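Local coordinates for putative hemin storage protein (Bordetella bronchiseptica, PDB 6AU1), which cleaves deacetylated poly-beta-1,6-N-acetylglucosamine and can disrupt bacterial biofilms, the chain here being its glycoside hydrolase domain, at residues A[32-37]-A[81-86]; A[38-42]-A[349-355]; A[310-314]-A[343-349]. One frame throughout, in Å; residues are numbered along the deposited sequence.

Contact 1. Residues A[32-37]-A[81-86]; sequences LIDRMK and QLKTRA
The amide of Gln81 lies beside Ile33, and its OE1 rides over one face of the Arg85 guanidinium, 3.2 Å above the plane and displaced toward the rim, the guanidinium itself lying beyond it at the outer margin of the helix pair. The same oxygen comes within 4.1 Å of Ile33 CG1. Arg85 touches segment 32-37 not with its planar end but at the root of its side chain, where CB lies 3.6 Å from Ile33 CG2. Ile33 thus sends its two branches to different partners. With CG1 beside the backbone N and opposite the carbonyl carbon (chi1 -61°), CD1 is carried to Leu82 CD2 at 3.7 Å and also rests on Gln81 CB, while CG2 is left to meet Arg85. Leu82 CD2 is wedged between Ile33 and Met36, whose CG lies 3.8 Å away. The Met36 chain then folds back at chi2 (-57°), taking the sulfur away from segment 81-86 toward the barrel wall, where Val10 and Val44 receive the side chain. Farther along, the Ala86 methyl fills the gap between the helices, its CB 3.9 Å from Met36 CB. Lys37 closes the exposed margin with its aliphatic part, CD lying 3.7 Å from Arg85 O. The grip is apolar throughout its buried part, and the short axes pass at 9.3 Å with 54° between their directions. Helices 22-39 and 75-86 follow the adjacent parallel strands 8-12 and 43-47, so this is the packing of the first two main helices in the outer layer of a (beta/alpha)8 TIM barrel.

Contact 2. Residues A[38-42]-A[349-355]; sequences DLAPS and LRDVMSL
Leu39 and Met353 form the tightly packed part of this contact, Leu39 CG approaching Met353 CB to 4.1 Å. The Leu39 branch CD1 reaches over the backbone of the last helix, 4.0 Å from Arg350 CA, and Met353 turns its terminal methyl toward Pro41. Between the two backbones sits a water that donates to both Leu39 O (2.7 Å) and Arg350 O (2.8 Å), so its two hydrogens tie the end of helix 22-39 to the last turn of helix 346-353. A second water bridges Ala40 O and Leu355 N. Met353 O, by contrast, is buried with no polar partner.

The more open side carries the charges. Asp38, its CG trans to the backbone N, holds its carboxylate within range of Arg350, whose chain bends at chi3 to bring NE and NH1 side-on, one nitrogen to each oxygen. NH1 meets the syn lone pair of OD2 at 3.2 Å along a nearly straight bond (167°). NE lies 3.0 Å from OD1, above the carboxylate plane, in a bond bent to 131°. The two planes are 39° apart: OD2 lies in the guanidinium plane, OD1 is tilted from it. At the other end exposed Leu355 lays CD2 against Ser42 CB at 3.7 Å, while Glu7 and Arg8 engage the Ser42 hydroxyl.

The contact joins the turn between helix 22-39 and strand 43-47 to the end of the C-terminal helix. Beneath it, Leu39 and Met353 both rest on Val10 of strand 8-12, Leu39 also touches Tyr334 of strand 332-335, and Met321 of helix 314-326 backs Met353.

Contact 3. Residues A[310-314]-A[343-349]; sequences KPIDT and HPDAEAL. With SO4 (sulfate ion), chain D.
Two helix starts meet here, that of helix 314-326 at Thr314 and that of helix 346-353 with its N-cap Asp345. Thr314 carries most of the contact. Its OG1 accepts an almost perfectly straight bond from Asp345 N (2.9 Å, 177°) and donates to O1 of a sulfate ion at 2.9 Å. The same O1 is held by Thr314 N at 2.7 Å, so the anion, probably taken from the crystallisation liquor, sits at the amino end of the helix, where the dipole would favour it. Because OG1 stands beside the backbone N (chi1 -62°), amide and hydroxyl can share that one oxygen, while CG2 swings the other way onto Leu349 CG (3.8 Å) and Ala348 CB (3.9 Å). Asp345 OD1 in turn caps its own helix, with weak bonds from Glu347 N and Ala348 N.

Pro311 CB sits over the centre of one face of the His343 ring, 3.3 Å from its centroid and only 2° off the normal, a CH-pi contact. On the opposite face Pro344 CB lies 4.0 Å above the plane, near the rim. Ile312 O lies at the ring edge near NE2, in a position the model leaves doubtful. A cis peptide joins His343 to Pro344, whose own side chain lies against Thr314.

Ile312 pairs through its backbone with Ala303 of strand 297-305, Pro344 rests on Leu317 of helix 314-326 and on Tyr334 of strand 332-335, and its carbonyl is bonded by Arg35 of helix 22-39.

All three contacts lie on the same side of the barrel, each centred about 22 Å from the centre of the chain. Contacts 1 and 2, with centres about 13 Å apart, use successive parts of helix 22-39; contacts 2 and 3, also about 13 Å apart, share helix 346-353 and Leu349; contacts 1 and 3 are about 18 Å apart. Along the chain contact 2 opens before contact 1 closes, so the two interleave; contact 3 follows contact 1, inside the loop closed by contact 2. Contacts 2 and 3 flank the seam where strands 8-12 and 332-335 close the (beta/alpha)8 ring, and contact 1 continues the outer layer from helix 22-39 to helix 75-86.

Contact 1. Residues A[32-37]-A[81-86]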
ATOM      1  N   LEU A  32     -15.798 -14.938   1.515  1.00 17.62           N
ATOM      2  CA  LEU A  32     -14.492 -14.470   1.970  1.00 18.57           C
ATOM      3  C   LEU A  32     -14.157 -15.058   3.337  1.00 18.99           C
ATOM      4  O   LEU A  32     -13.074 -15.622   3.537  1.00 19.00           O
ATOM      5  CB  LEU A  32     -14.449 -12.941   2.023  1.00 17.17           C
ATOM      6  CG  LEU A  32     -13.217 -12.360   2.715  1.00 18.04           C
ATOM      7  CD1 LEU A  32     -11.943 -12.678   1.923  1.00 17.31           C
ATOM      8  CD2 LEU A  32     -13.367 -10.856   2.937  1.00 18.58           C
ATOM      9  N   ILE A  33     -15.096 -14.940   4.274  1.00 17.50           N
ATOM     10  CA  ILE A  33     -14.869 -15.410   5.632  1.00 21.13           C
ATOM     11  C   ILE A  33     -14.529 -16.897   5.635  1.00 23.49           C
ATOM     12  O   ILE A  33     -13.596 -17.325   6.323  1.00 24.66           O
ATOM     13  CB  ILE A  33     -16.098 -15.161   6.542  1.00 20.90           C
ATOM     14  CG1 ILE A  33     -16.420 -13.662   6.637  1.00 24.21           C
ATOM     15  CG2 ILE A  33     -15.873 -15.754   7.922  1.00 22.93           C
ATOM     16  CD1 ILE A  33     -15.231 -12.772   7.005  1.00 24.75           C
ATOM     17  N   ASP A  34     -15.268 -17.681   4.854  1.00 22.37           N
ATOM     18  CA  ASP A  34     -15.015 -19.121   4.782  1.00 27.73           C
ATOM     19  C   ASP A  34     -13.603 -19.439   4.291  1.00 25.45           C
ATOM     20  O   ASP A  34     -12.940 -20.333   4.823  1.00 25.44           O
ATOM     21  CB  ASP A  34     -16.032 -19.813   3.877  1.00 31.17           C
ATOM     22  CG  ASP A  34     -17.407 -19.903   4.508  1.00 40.20           C
ATOM     23  OD1 ASP A  34     -17.516 -19.676   5.732  1.00 45.52           O
ATOM     24  OD2 ASP A  34     -18.375 -20.207   3.780  1.00 43.59           O
ATOM     25  N   ARG A  35     -13.157 -18.722   3.265  1.00 22.93           N
ATOM     26  CA  ARG A  35     -11.822 -18.939   2.719  1.00 23.17           C
ATOM     27  C   ARG A  35     -10.736 -18.538   3.709  1.00 22.09           C
ATOM     28  O   ARG A  35      -9.730 -19.232   3.844  1.00 23.90           O
ATOM     29  CB  ARG A  35     -11.641 -18.159   1.414  1.00 19.05           C
ATOM     30  CG  ARG A  35     -12.315 -18.797   0.218  1.00 25.33           C
ATOM     31  CD  ARG A  35     -12.338 -17.826  -0.965  1.00 22.75           C
ATOM     32  NE  ARG A  35     -11.002 -17.435  -1.416  1.00 22.43           N
ATOM     33  CZ  ARG A  35     -10.223 -18.208  -2.170  1.00 20.39           C
ATOM     34  NH1 ARG A  35     -10.637 -19.415  -2.534  1.00 23.35           N
ATOM     35  NH2 ARG A  35      -9.021 -17.786  -2.551  1.00 20.89           N
ATOM     36  N   MET A  36     -10.928 -17.416   4.396  1.00 18.49           N
ATOM     37  CA  MET A  36      -9.915 -16.973   5.353  1.00 19.98           C
ATOM     38  C   MET A  36      -9.865 -17.873   6.591  1.00 24.22           C
ATOM     39  O   MET A  36      -8.789 -18.106   7.150  1.00 22.66           O
ATOM     40  CB  MET A  36     -10.152 -15.513   5.742  1.00 17.22           C
ATOM     41  CG  MET A  36      -9.977 -14.525   4.568  1.00 16.28           C
ATOM     42  SD  MET A  36      -8.356 -14.596   3.755  1.00 18.06           S
ATOM     43  CE  MET A  36      -8.678 -15.649   2.344  1.00 17.56           C
ATOM     44  N   LYS A  37     -11.014 -18.397   7.015  1.00 22.37           N
ATOM     45  CA  LYS A  37     -11.027 -19.339   8.129  1.00 26.74           C
ATOM     46  C   LYS A  37     -10.227 -20.580   7.744  1.00 33.13           C
ATOM     47  O   LYS A  37      -9.454 -21.112   8.544  1.00 35.79           O
ATOM     48  CB  LYS A  37     -12.472 -19.700   8.514  1.00 26.66           C
ATOM     49  CG  LYS A  37     -12.610 -20.715   9.631  1.00 45.90           C
ATOM     50  CD  LYS A  37     -14.042 -20.752  10.178  1.00 50.87           C
ATOM     51  CE  LYS A  37     -15.075 -20.842   9.059  1.00 58.73           C
ATOM     52  NZ  LYS A  37     -16.469 -20.982   9.585  1.00 64.06           N
ATOM     53  N   GLN A  81     -15.864  -9.228  11.227  1.00 15.98           N
ATOM     54  CA  GLN A  81     -16.172 -10.618  10.902  1.00 19.51           C
ATOM     55  C   GLN A  81     -14.905 -11.410  10.623  1.00 19.55           C
ATOM     56  O   GLN A  81     -14.817 -12.572  11.010  1.00 21.53           O
ATOM     57  CB  GLN A  81     -17.128 -10.714   9.719  1.00 22.21           C
ATOM     58  CG  GLN A  81     -18.514 -10.187  10.053  1.00 27.34           C
ATOM     59  CD  GLN A  81     -19.615 -10.892   9.295  1.00 40.98           C
ATOM     60  OE1 GLN A  81     -19.450 -12.024   8.842  1.00 44.27           O
ATOM     61  NE2 GLN A  81     -20.754 -10.223   9.155  1.00 40.46           N
ATOM     62  N   LEU A  82     -13.940 -10.792   9.939  1.00 15.68           N
ATOM     63  CA  LEU A  82     -12.634 -11.428   9.767  1.00 15.96           C
ATOM     64  C   LEU A  82     -11.991 -11.747  11.116  1.00 19.78           C
ATOM     65  O   LEU A  82     -11.500 -12.864  11.328  1.00 19.00           O
ATOM     66  CB  LEU A  82     -11.705 -10.537   8.938  1.00 16.01           C
ATOM     67  CG  LEU A  82     -11.971 -10.573   7.434  1.00 20.04           C
ATOM     68  CD1 LEU A  82     -11.147  -9.498   6.748  1.00 17.52           C
ATOM     69  CD2 LEU A  82     -11.638 -11.950   6.854  1.00 24.05           C
ATOM     70  N   LYS A  83     -12.016 -10.782  12.036  1.00 16.88           N
ATOM     71  CA  LYS A  83     -11.396 -10.982  13.345  1.00 18.82           C
ATOM     72  C   LYS A  83     -12.083 -12.080  14.149  1.00 24.89           C
ATOM     73  O   LYS A  83     -11.421 -12.967  14.698  1.00 23.37           O
ATOM     74  CB  LYS A  83     -11.389  -9.676  14.153  1.00 19.72           C
ATOM     75  CG  LYS A  83     -10.430  -8.632  13.580  1.00 25.60           C
ATOM     76  CD  LYS A  83     -10.327  -7.382  14.453  1.00 36.77           C
ATOM     77  CE  LYS A  83      -9.738  -7.691  15.829  1.00 37.79           C
ATOM     78  NZ  LYS A  83      -8.385  -8.322  15.767  1.00 35.19           N
ATOM     79  N   THR A  84     -13.408 -12.026  14.216  1.00 19.73           N
ATOM     80  CA  THR A  84     -14.134 -12.909  15.115  1.00 20.69           C
ATOM     81  C   THR A  84     -14.429 -14.280  14.518  1.00 27.37           C
ATOM     82  O   THR A  84     -14.430 -15.279  15.241  1.00 30.30           O
ATOM     83  CB  THR A  84     -15.459 -12.267  15.570  1.00 23.46           C
ATOM     84  OG1 THR A  84     -16.317 -12.070  14.439  1.00 28.23           O
ATOM     85  CG2 THR A  84     -15.180 -10.930  16.222  1.00 20.97           C
ATOM     86  N   ARG A  85     -14.687 -14.340  13.216  1.00 19.81           N
ATOM     87  CA  ARG A  85     -15.079 -15.605  12.591  1.00 24.06           C
ATOM     88  C   ARG A  85     -13.891 -16.347  11.970  1.00 26.59           C
ATOM     89  O   ARG A  85     -13.831 -17.575  12.019  1.00 26.87           O
ATOM     90  CB  ARG A  85     -16.164 -15.377  11.530  1.00 22.32           C
ATOM     91  CG  ARG A  85     -17.460 -14.756  12.066  1.00 25.55           C
ATOM     92  CD  ARG A  85     -18.576 -14.758  11.024  1.00 30.23           C
ATOM     93  NE  ARG A  85     -19.804 -14.165  11.557  1.00 39.54           N
ATOM     94  CZ  ARG A  85     -20.987 -14.187  10.944  1.00 40.15           C
ATOM     95  NH1 ARG A  85     -21.119 -14.777   9.764  1.00 42.88           N
ATOM     96  NH2 ARG A  85     -22.041 -13.621  11.521  1.00 38.47           N
ATOM     97  N   ALA A  86     -12.944 -15.609  11.396  1.00 24.03           N
ATOM     98  CA  ALA A  86     -11.785 -16.238  10.756  1.00 24.27           C
ATOM     99  C   ALA A  86     -10.557 -16.240  11.665  1.00 28.75           C
ATOM    100  O   ALA A  86      -9.596 -16.966  11.413  1.00 31.31           O
ATOM    101  CB  ALA A  86     -11.468 -15.542   9.431  1.00 22.34           C
TER

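Contact 2. Residues A[38-42]-A[349-355]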
ATOM      1  N   ASP A  38     -10.378 -21.000   6.492  1.00 30.17           N
ATOM      2  CA  ASP A  38      -9.725 -22.198   5.977  1.00 34.77           C
ATOM      3  C   ASP A  38      -8.220 -22.001   5.796  1.00 34.72           C
ATOM      4  O   ASP A  38      -7.413 -22.867   6.143  1.00 35.69           O
ATOM      5  CB  ASP A  38     -10.374 -22.593   4.646  1.00 40.43           C
ATOM      6  CG  ASP A  38      -9.820 -23.883   4.080  1.00 53.59           C
ATOM      7  OD1 ASP A  38      -9.331 -24.723   4.866  1.00 58.36           O
ATOM      8  OD2 ASP A  38      -9.887 -24.061   2.845  1.00 55.02           O
ATOM      9  N   LEU A  39      -7.856 -20.851   5.251  1.00 28.73           N
ATOM     10  CA  LEU A  39      -6.481 -20.552   4.889  1.00 27.65           C
ATOM     11  C   LEU A  39      -5.664 -20.138   6.110  1.00 27.70           C
ATOM     12  O   LEU A  39      -4.449 -20.367   6.164  1.00 31.06           O
ATOM     13  CB  LEU A  39      -6.461 -19.453   3.829  1.00 24.23           C
ATOM     14  CG  LEU A  39      -5.273 -19.368   2.887  1.00 33.61           C
ATOM     15  CD1 LEU A  39      -5.129 -20.653   2.083  1.00 35.85           C
ATOM     16  CD2 LEU A  39      -5.442 -18.171   1.965  1.00 38.40           C
ATOM     17  N   ALA A  40      -6.349 -19.544   7.084  1.00 26.14           N
ATOM     18  CA  ALA A  40      -5.742 -19.105   8.342  1.00 27.22           C
ATOM     19  C   ALA A  40      -4.433 -18.319   8.167  1.00 26.65           C
ATOM     20  O   ALA A  40      -3.401 -18.701   8.724  1.00 26.19           O
ATOM     21  CB  ALA A  40      -5.502 -20.313   9.249  1.00 29.03           C
ATOM     22  N   PRO A  41      -4.469 -17.216   7.406  1.00 23.12           N
ATOM     23  CA  PRO A  41      -3.285 -16.354   7.333  1.00 20.73           C
ATOM     24  C   PRO A  41      -3.043 -15.635   8.662  1.00 26.48           C
ATOM     25  O   PRO A  41      -3.918 -15.630   9.532  1.00 25.55           O
ATOM     26  CB  PRO A  41      -3.654 -15.349   6.234  1.00 19.50           C
ATOM     27  CG  PRO A  41      -5.151 -15.236   6.367  1.00 18.94           C
ATOM     28  CD  PRO A  41      -5.613 -16.635   6.674  1.00 22.16           C
ATOM     29  N   SER A  42      -1.870 -15.037   8.829  1.00 21.02           N
ATOM     30  CA  SER A  42      -1.608 -14.251  10.030  1.00 24.53           C
ATOM     31  C   SER A  42      -2.441 -12.972  10.011  1.00 25.37           C
ATOM     32  O   SER A  42      -2.956 -12.547  11.047  1.00 22.72           O
ATOM     33  CB  SER A  42      -0.113 -13.922  10.164  1.00 23.02           C
ATOM     34  OG  SER A  42       0.365 -13.206   9.052  1.00 24.62           O
ATOM     35  N   LEU A 349      -3.152 -24.023  -1.741  1.00 24.15           N
ATOM     36  CA  LEU A 349      -2.259 -23.077  -1.069  1.00 21.69           C
ATOM     37  C   LEU A 349      -2.202 -23.228   0.438  1.00 24.20           C
ATOM     38  O   LEU A 349      -1.336 -22.634   1.078  1.00 25.34           O
ATOM     39  CB  LEU A 349      -2.669 -21.636  -1.368  1.00 22.59           C
ATOM     40  CG  LEU A 349      -2.202 -20.904  -2.613  1.00 27.71           C
ATOM     41  CD1 LEU A 349      -2.368 -19.399  -2.389  1.00 27.12           C
ATOM     42  CD2 LEU A 349      -0.768 -21.250  -2.975  1.00 27.46           C
ATOM     43  N   ARG A 350      -3.137 -23.982   1.009  1.00 23.35           N
ATOM     44  CA  ARG A 350      -3.226 -24.118   2.458  1.00 28.94           C
ATOM     45  C   ARG A 350      -1.886 -24.465   3.104  1.00 29.92           C
ATOM     46  O   ARG A 350      -1.498 -23.846   4.100  1.00 29.39           O
ATOM     47  CB  ARG A 350      -4.270 -25.174   2.833  1.00 34.06           C
ATOM     48  CG  ARG A 350      -4.640 -25.169   4.304  1.00 47.51           C
ATOM     49  CD  ARG A 350      -5.739 -26.177   4.615  1.00 57.12           C
ATOM     50  NE  ARG A 350      -6.892 -26.024   3.730  1.00 59.66           N
ATOM     51  CZ  ARG A 350      -7.279 -26.933   2.839  1.00 68.71           C
ATOM     52  NH1 ARG A 350      -8.342 -26.708   2.077  1.00 69.49           N
ATOM     53  NH2 ARG A 350      -6.608 -28.073   2.713  1.00 72.44           N
ATOM     54  N   ASP A 351      -1.158 -25.427   2.539  1.00 26.84           N
ATOM     55  CA  ASP A 351       0.033 -25.907   3.230  1.00 28.37           C
ATOM     56  C   ASP A 351       1.150 -24.863   3.257  1.00 26.18           C
ATOM     57  O   ASP A 351       1.935 -24.835   4.204  1.00 29.49           O
ATOM     58  CB  ASP A 351       0.545 -27.237   2.634  1.00 30.85           C
ATOM     59  CG  ASP A 351       0.825 -27.174   1.136  1.00 29.57           C
ATOM     60  OD1 ASP A 351       0.725 -26.094   0.516  1.00 27.74           O
ATOM     61  OD2 ASP A 351       1.163 -28.248   0.578  1.00 34.21           O
ATOM     62  N   VAL A 352       1.223 -24.000   2.248  1.00 23.55           N
ATOM     63  CA  VAL A 352       2.275 -22.986   2.257  1.00 21.94           C
ATOM     64  C   VAL A 352       1.826 -21.662   2.889  1.00 25.67           C
ATOM     65  O   VAL A 352       2.657 -20.818   3.211  1.00 22.81           O
ATOM     66  CB  VAL A 352       2.822 -22.704   0.840  1.00 22.53           C
ATOM     67  CG1 VAL A 352       3.706 -23.857   0.382  1.00 22.86           C
ATOM     68  CG2 VAL A 352       1.691 -22.437  -0.148  1.00 19.46           C
ATOM     69  N   MET A 353       0.524 -21.480   3.089  1.00 20.93           N
ATOM     70  CA  MET A 353       0.063 -20.244   3.710  1.00 23.67           C
ATOM     71  C   MET A 353      -0.147 -20.458   5.200  1.00 34.94           C
ATOM     72  O   MET A 353      -0.356 -19.503   5.946  1.00 40.29           O
ATOM     73  CB  MET A 353      -1.212 -19.728   3.037  1.00 23.78           C
ATOM     74  CG  MET A 353      -0.970 -19.016   1.708  1.00 20.65           C
ATOM     75  SD  MET A 353      -0.062 -17.455   1.883  1.00 23.04           S
ATOM     76  CE  MET A 353      -1.268 -16.452   2.764  1.00 21.69           C
ATOM     77  N   SER A 354      -0.061 -21.717   5.627  1.00 35.84           N
ATOM     78  CA  SER A 354      -0.162 -22.079   7.040  1.00 42.67           C
ATOM     79  C   SER A 354       0.967 -21.467   7.863  1.00 42.63           C
ATOM     80  O   SER A 354       2.111 -21.382   7.403  1.00 43.40           O
ATOM     81  CB  SER A 354      -0.155 -23.603   7.203  1.00 47.04           C
ATOM     82  OG  SER A 354      -0.040 -23.973   8.569  1.00 53.21           O
ATOM     83  N   LEU A 355       0.640 -21.045   9.082  1.00 40.58           N
ATOM     84  CA  LEU A 355       1.618 -20.408   9.965  1.00 43.13           C
ATOM     85  C   LEU A 355       2.537 -21.426  10.642  1.00 52.77           C
ATOM     86  O   LEU A 355       3.394 -21.060  11.448  1.00 53.69           O
ATOM     87  CB  LEU A 355       0.906 -19.557  11.023  1.00 44.73           C
ATOM     88  CG  LEU A 355       0.207 -18.296  10.498  1.00 38.91           C
ATOM     89  CD1 LEU A 355      -0.546 -17.575  11.613  1.00 37.91           C
ATOM     90  CD2 LEU A 355       1.213 -17.368   9.834  1.00 34.98           C
TER
HETATM   91  O   HOH W   1      -3.173 -22.700   6.018  1.00 37.50           O
HETATM   92  O   HOH W   2      -1.787 -20.710   9.398  1.00 39.63           O

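Contact 3. Residues A[310-314]-A[343-349]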
ATOM      1  N   LYS A 310      -6.947 -11.900 -15.893  1.00 25.87           N
ATOM      2  CA  LYS A 310      -7.058 -13.332 -15.655  1.00 28.84           C
ATOM      3  C   LYS A 310      -6.383 -13.731 -14.355  1.00 22.67           C
ATOM      4  O   LYS A 310      -5.363 -13.157 -13.977  1.00 25.23           O
ATOM      5  CB  LYS A 310      -6.437 -14.120 -16.812  1.00 31.65           C
ATOM      6  N   PRO A 311      -6.947 -14.731 -13.665  1.00 22.02           N
ATOM      7  CA  PRO A 311      -6.243 -15.268 -12.499  1.00 25.99           C
ATOM      8  C   PRO A 311      -4.940 -15.920 -12.921  1.00 21.17           C
ATOM      9  O   PRO A 311      -4.833 -16.423 -14.034  1.00 25.64           O
ATOM     10  CB  PRO A 311      -7.218 -16.310 -11.933  1.00 25.74           C
ATOM     11  CG  PRO A 311      -8.107 -16.661 -13.080  1.00 34.60           C
ATOM     12  CD  PRO A 311      -8.220 -15.423 -13.921  1.00 27.05           C
ATOM     13  N   ILE A 312      -3.955 -15.890 -12.036  1.00 18.75           N
ATOM     14  CA  ILE A 312      -2.714 -16.614 -12.262  1.00 21.57           C
ATOM     15  C   ILE A 312      -2.899 -18.014 -11.715  1.00 22.38           C
ATOM     16  O   ILE A 312      -3.460 -18.170 -10.634  1.00 20.27           O
ATOM     17  CB  ILE A 312      -1.537 -15.893 -11.595  1.00 22.05           C
ATOM     18  CG1 ILE A 312      -1.276 -14.579 -12.349  1.00 25.46           C
ATOM     19  CG2 ILE A 312      -0.292 -16.769 -11.574  1.00 19.65           C
ATOM     20  CD1 ILE A 312      -0.257 -13.696 -11.709  1.00 29.66           C
ATOM     21  N   ASP A 313      -2.486 -19.025 -12.481  1.00 22.48           N
ATOM     22  CA  ASP A 313      -2.581 -20.420 -12.049  1.00 24.42           C
ATOM     23  C   ASP A 313      -2.054 -20.583 -10.629  1.00 24.57           C
ATOM     24  O   ASP A 313      -0.944 -20.145 -10.321  1.00 22.81           O
ATOM     25  CB  ASP A 313      -1.806 -21.333 -12.998  1.00 30.73           C
ATOM     26  CG  ASP A 313      -2.522 -21.542 -14.315  1.00 45.13           C
ATOM     27  OD1 ASP A 313      -1.991 -22.281 -15.166  1.00 56.49           O
ATOM     28  OD2 ASP A 313      -3.623 -20.980 -14.495  1.00 47.13           O
ATOM     29  N   THR A 314      -2.862 -21.189  -9.763  1.00 19.97           N
ATOM     30  CA  THR A 314      -2.498 -21.316  -8.354  1.00 20.05           C
ATOM     31  C   THR A 314      -1.168 -22.052  -8.208  1.00 20.53           C
ATOM     32  O   THR A 314      -0.384 -21.760  -7.300  1.00 21.12           O
ATOM     33  CB  THR A 314      -3.597 -22.042  -7.551  1.00 23.28           C
ATOM     34  OG1 THR A 314      -4.807 -21.278  -7.602  1.00 22.05           O
ATOM     35  CG2 THR A 314      -3.190 -22.208  -6.092  1.00 20.86           C
ATOM     36  N   HIS A 343     -10.378 -18.253  -6.264  1.00 22.67           N
ATOM     37  CA  HIS A 343      -9.011 -18.120  -6.706  1.00 23.08           C
ATOM     38  C   HIS A 343      -8.224 -17.127  -5.852  1.00 27.08           C
ATOM     39  O   HIS A 343      -8.681 -16.015  -5.626  1.00 25.95           O
ATOM     40  CB  HIS A 343      -8.939 -17.697  -8.159  1.00 28.39           C
ATOM     41  CG  HIS A 343      -7.555 -17.779  -8.700  1.00 40.80           C
ATOM     42  ND1 HIS A 343      -6.609 -16.808  -8.450  1.00 42.57           N
ATOM     43  CD2 HIS A 343      -6.924 -18.754  -9.395  1.00 38.16           C
ATOM     44  CE1 HIS A 343      -5.465 -17.163  -9.004  1.00 33.22           C
ATOM     45  NE2 HIS A 343      -5.629 -18.339  -9.586  1.00 37.42           N
ATOM     46  N   PRO A 344      -7.018 -17.518  -5.400  1.00 22.06           N
ATOM     47  CA  PRO A 344      -6.376 -18.804  -5.703  1.00 20.19           C
ATOM     48  C   PRO A 344      -7.056 -19.982  -5.014  1.00 21.17           C
ATOM     49  O   PRO A 344      -7.886 -19.793  -4.125  1.00 24.60           O
ATOM     50  CB  PRO A 344      -4.942 -18.617  -5.184  1.00 20.42           C
ATOM     51  CG  PRO A 344      -5.038 -17.550  -4.140  1.00 19.17           C
ATOM     52  CD  PRO A 344      -6.154 -16.633  -4.598  1.00 20.50           C
ATOM     53  N   ASP A 345      -6.716 -21.187  -5.454  1.00 21.59           N
ATOM     54  CA  ASP A 345      -7.276 -22.411  -4.902  1.00 23.77           C
ATOM     55  C   ASP A 345      -6.795 -22.589  -3.461  1.00 27.88           C
ATOM     56  O   ASP A 345      -5.610 -22.830  -3.215  1.00 25.45           O
ATOM     57  CB  ASP A 345      -6.873 -23.597  -5.783  1.00 25.21           C
ATOM     58  CG  ASP A 345      -7.439 -24.933  -5.299  1.00 36.08           C
ATOM     59  OD1 ASP A 345      -7.995 -25.020  -4.186  1.00 40.33           O
ATOM     60  OD2 ASP A 345      -7.302 -25.911  -6.051  1.00 40.52           O
ATOM     61  N   ALA A 346      -7.726 -22.455  -2.520  1.00 33.29           N
ATOM     62  CA  ALA A 346      -7.425 -22.541  -1.094  1.00 40.44           C
ATOM     63  C   ALA A 346      -6.831 -23.888  -0.711  1.00 41.92           C
ATOM     64  O   ALA A 346      -5.878 -23.951   0.064  1.00 45.15           O
ATOM     65  CB  ALA A 346      -8.681 -22.273  -0.275  1.00 42.41           C
ATOM     66  N   GLU A 347      -7.401 -24.961  -1.252  1.00 39.58           N
ATOM     67  CA  GLU A 347      -6.916 -26.305  -0.982  1.00 40.55           C
ATOM     68  C   GLU A 347      -5.449 -26.457  -1.371  1.00 40.23           C
ATOM     69  O   GLU A 347      -4.671 -27.090  -0.658  1.00 39.06           O
ATOM     70  CB  GLU A 347      -7.765 -27.344  -1.725  1.00 41.27           C
ATOM     71  N   ALA A 348      -5.072 -25.864  -2.498  1.00 35.18           N
ATOM     72  CA  ALA A 348      -3.722 -26.022  -3.013  1.00 31.48           C
ATOM     73  C   ALA A 348      -2.712 -25.175  -2.246  1.00 26.11           C
ATOM     74  O   ALA A 348      -1.553 -25.560  -2.121  1.00 30.62           O
ATOM     75  CB  ALA A 348      -3.684 -25.679  -4.485  1.00 34.48           C
ATOM     76  N   LEU A 349      -3.152 -24.023  -1.741  1.00 24.15           N
ATOM     77  CA  LEU A 349      -2.259 -23.077  -1.069  1.00 21.69           C
ATOM     78  C   LEU A 349      -2.202 -23.228   0.438  1.00 24.20           C
ATOM     79  O   LEU A 349      -1.336 -22.634   1.078  1.00 25.34           O
ATOM     80  CB  LEU A 349      -2.669 -21.636  -1.368  1.00 22.59           C
ATOM     81  CG  LEU A 349      -2.202 -20.904  -2.613  1.00 27.71           C
ATOM     82  CD1 LEU A 349      -2.368 -19.399  -2.389  1.00 27.12           C
ATOM     83  CD2 LEU A 349      -0.768 -21.250  -2.975  1.00 27.46           C
TER
HETATM   84  S   SO4 D 702      -6.346 -22.857 -10.309  1.00 43.23           S
HETATM   85  O1  SO4 D 702      -5.477 -21.687 -10.404  1.00 37.81           O
HETATM   86  O2  SO4 D 702      -5.545 -24.073 -10.420  1.00 49.22           O
HETATM   87  O3  SO4 D 702      -7.022 -22.859  -9.015  1.00 53.69           O
HETATM   88  O4  SO4 D 702      -7.348 -22.809 -11.369  1.00 49.40           O